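Local coordinates for periplasmic binding protein/LacI transcriptional regulator (Clostridium phytofermentans, PDB 3BRS) that probably binds a sugar in the cleft between its two alpha/beta domains, as periplasmic binding proteins of ABC transporters do, at residues G135-V140 and Y168-N173. Residues are numbered along the deposited sequence; the frame is centred on the assembly and turned at random.
Sequences GVISFV and YYCDSN
Ser-138 O accepts two hydrogen bonds: one from Cys-170 N across the contact at 2.9 Å, the donor standing 40° out of the carbonyl plane, and a weak one from Ser-201 OG. Strands 133-138 and 164-169 are the parallel arms of a right-handed beta-alpha-beta crossover through helix 144-157, the second being an outermost strand of its sheet, as in the type I periplasmic binding protein fold. Tyr-168 spans the pairing with both backbone groups: its N bonds to Val-136 O, almost straight, at 2.7 Å, and its O receives a hydrogen bond from Ser-138 N. Beyond the strands the pairing continues irregularly, with Asp-171 N reaching Phe-139 O at 2.9 Å from well above that carbonyl's plane.

Ile-137 and Tyr-168 lie side by side on the face packed by helix 174-187, Ile-137 CD1 lying 3.6 Å from Tyr-168 CB. On the opposite face Ser-138 CB comes obliquely to Tyr-169 CD1, at 3.5 Å, and to CE1 of the same ring, while the Tyr-169 hydroxyl is hydrogen-bonded to Glu-150 of the crossover helix. Cys-170 CB meets Ile-137 CG2. In the loops that follow the strands, Val-140 CG2 rests against Asp-171 CA, and the carboxylate of Asp-171 forms a salt bridge with Lys-176. With CG between the backbone N and carbonyl carbon (chi1 50°), the Phe-139 ring packs on helices 144-157 and 199-211. Ser-172 OG, hydrogen-bonded to Glu-48, sits just 3.2 Å from Phe-139 CB.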
loop_
_atom_site.group_PDB
_atom_site.type_symbol
_atom_site.label_atom_id
_atom_site.label_comp_id
_atom_site.label_asym_id
_atom_site.label_seq_id
_atom_site.Cartn_x
_atom_site.Cartn_y
_atom_site.Cartn_z
ATOM N N GLY A 135 -0.773 19.267 4.664
ATOM C CA GLY A 135 -0.587 18.288 5.745
ATOM C C GLY A 135 -0.636 16.905 5.163
ATOM O O GLY A 135 -1.426 16.619 4.239
ATOM N N VAL A 136 0.186 16.017 5.715
ATOM C CA VAL A 136 0.155 14.620 5.265
ATOM C C VAL A 136 -0.245 13.594 6.325
ATOM O O VAL A 136 0.290 13.549 7.455
ATOM C CB VAL A 136 1.522 14.174 4.753
ATOM C CG1 VAL A 136 1.520 12.808 4.060
ATOM C CG2 VAL A 136 2.113 15.227 3.827
ATOM N N ILE A 137 -1.174 12.741 5.944
ATOM C CA ILE A 137 -1.485 11.548 6.736
ATOM C C ILE A 137 -0.935 10.328 5.980
ATOM O O ILE A 137 -1.440 9.903 4.834
ATOM C CB ILE A 137 -2.988 11.330 7.011
ATOM C CG1 ILE A 137 -3.670 12.542 7.636
ATOM C CG2 ILE A 137 -3.149 10.069 7.985
ATOM C CD1 ILE A 137 -2.875 13.117 8.925
ATOM N N SER A 138 0.092 9.768 6.619
ATOM C CA SER A 138 0.671 8.496 6.220
ATOM C C SER A 138 0.111 7.367 7.069
ATOM O O SER A 138 -0.734 7.565 7.969
ATOM C CB SER A 138 2.181 8.520 6.250
ATOM O OG SER A 138 2.648 7.435 5.454
ATOM N N PHE A 139 0.554 6.170 6.730
ATOM C CA PHE A 139 0.106 4.970 7.343
ATOM C C PHE A 139 1.259 4.325 8.179
ATOM O O PHE A 139 1.568 4.794 9.303
ATOM C CB PHE A 139 -0.556 4.024 6.332
ATOM C CG PHE A 139 0.217 3.721 5.042
ATOM C CD1 PHE A 139 0.359 4.707 4.036
ATOM C CD2 PHE A 139 0.591 2.422 4.737
ATOM C CE1 PHE A 139 1.024 4.446 2.774
ATOM C CE2 PHE A 139 1.223 2.095 3.492
ATOM C CZ PHE A 139 1.425 3.122 2.461
ATOM N N VAL A 140 1.971 3.330 7.630
ATOM C CA VAL A 140 2.917 2.549 8.515
ATOM C C VAL A 140 4.250 2.952 8.072
ATOM O O VAL A 140 4.653 2.565 7.007
ATOM C CB VAL A 140 2.798 0.976 8.455
ATOM C CG1 VAL A 140 3.923 0.284 9.405
ATOM C CG2 VAL A 140 1.481 0.586 8.973
ATOM N N TYR A 168 1.842 12.976 9.626
ATOM C CA TYR A 168 1.258 12.153 10.757
ATOM C C TYR A 168 1.127 10.700 10.283
ATOM O O TYR A 168 0.602 10.459 9.172
ATOM C CB TYR A 168 -0.102 12.717 11.189
ATOM C CG TYR A 168 -0.754 11.969 12.332
ATOM C CD1 TYR A 168 -1.583 10.871 12.081
ATOM C CD2 TYR A 168 -0.528 12.322 13.674
ATOM C CE1 TYR A 168 -2.171 10.123 13.104
ATOM C CE2 TYR A 168 -1.136 11.546 14.748
ATOM C CZ TYR A 168 -1.942 10.449 14.450
ATOM O OH TYR A 168 -2.591 9.664 15.487
ATOM N N TYR A 169 1.523 9.736 11.121
ATOM C CA TYR A 169 1.467 8.290 10.737
ATOM C C TYR A 169 0.326 7.656 11.512
ATOM O O TYR A 169 0.452 7.482 12.714
ATOM C CB TYR A 169 2.860 7.591 11.033
ATOM C CG TYR A 169 4.008 8.255 10.186
ATOM C CD1 TYR A 169 4.353 7.767 8.897
ATOM C CD2 TYR A 169 4.685 9.392 10.662
ATOM C CE1 TYR A 169 5.365 8.396 8.156
ATOM C CE2 TYR A 169 5.687 10.018 9.912
ATOM C CZ TYR A 169 6.016 9.491 8.640
ATOM O OH TYR A 169 7.005 10.106 7.840
ATOM N N CYS A 170 -0.775 7.343 10.813
ATOM C CA CYS A 170 -1.948 6.686 11.331
ATOM C C CYS A 170 -1.849 5.226 11.483
ATOM O O CYS A 170 -2.809 4.593 12.063
ATOM C CB CYS A 170 -3.186 6.995 10.419
ATOM S SG CYS A 170 -3.363 5.999 8.862
ATOM N N ASP A 171 -0.768 4.628 11.004
ATOM C CA ASP A 171 -0.581 3.125 11.012
ATOM C C ASP A 171 -1.766 2.402 10.425
ATOM O O ASP A 171 -2.095 1.324 10.871
ATOM C CB ASP A 171 -0.423 2.594 12.433
ATOM C CG ASP A 171 0.870 3.092 13.099
ATOM O OD1 ASP A 171 1.937 2.728 12.531
ATOM O OD2 ASP A 171 0.822 3.809 14.145
ATOM N N SER A 172 -2.345 2.905 9.341
ATOM C CA SER A 172 -3.491 2.200 8.687
ATOM C C SER A 172 -4.613 1.944 9.622
ATOM O O SER A 172 -5.236 0.893 9.624
ATOM C CB SER A 172 -3.026 0.902 7.979
ATOM O OG SER A 172 -1.927 1.253 7.073
ATOM N N ASN A 173 -4.945 2.949 10.403
ATOM C CA ASN A 173 -6.050 2.824 11.352
ATOM C C ASN A 173 -6.986 4.018 11.093
ATOM O O ASN A 173 -6.523 5.200 11.133
ATOM C CB ASN A 173 -5.462 2.863 12.787
ATOM C CG ASN A 173 -6.550 2.831 13.835
ATOM O OD1 ASN A 173 -7.114 3.866 14.176
ATOM N ND2 ASN A 173 -6.880 1.629 14.326
#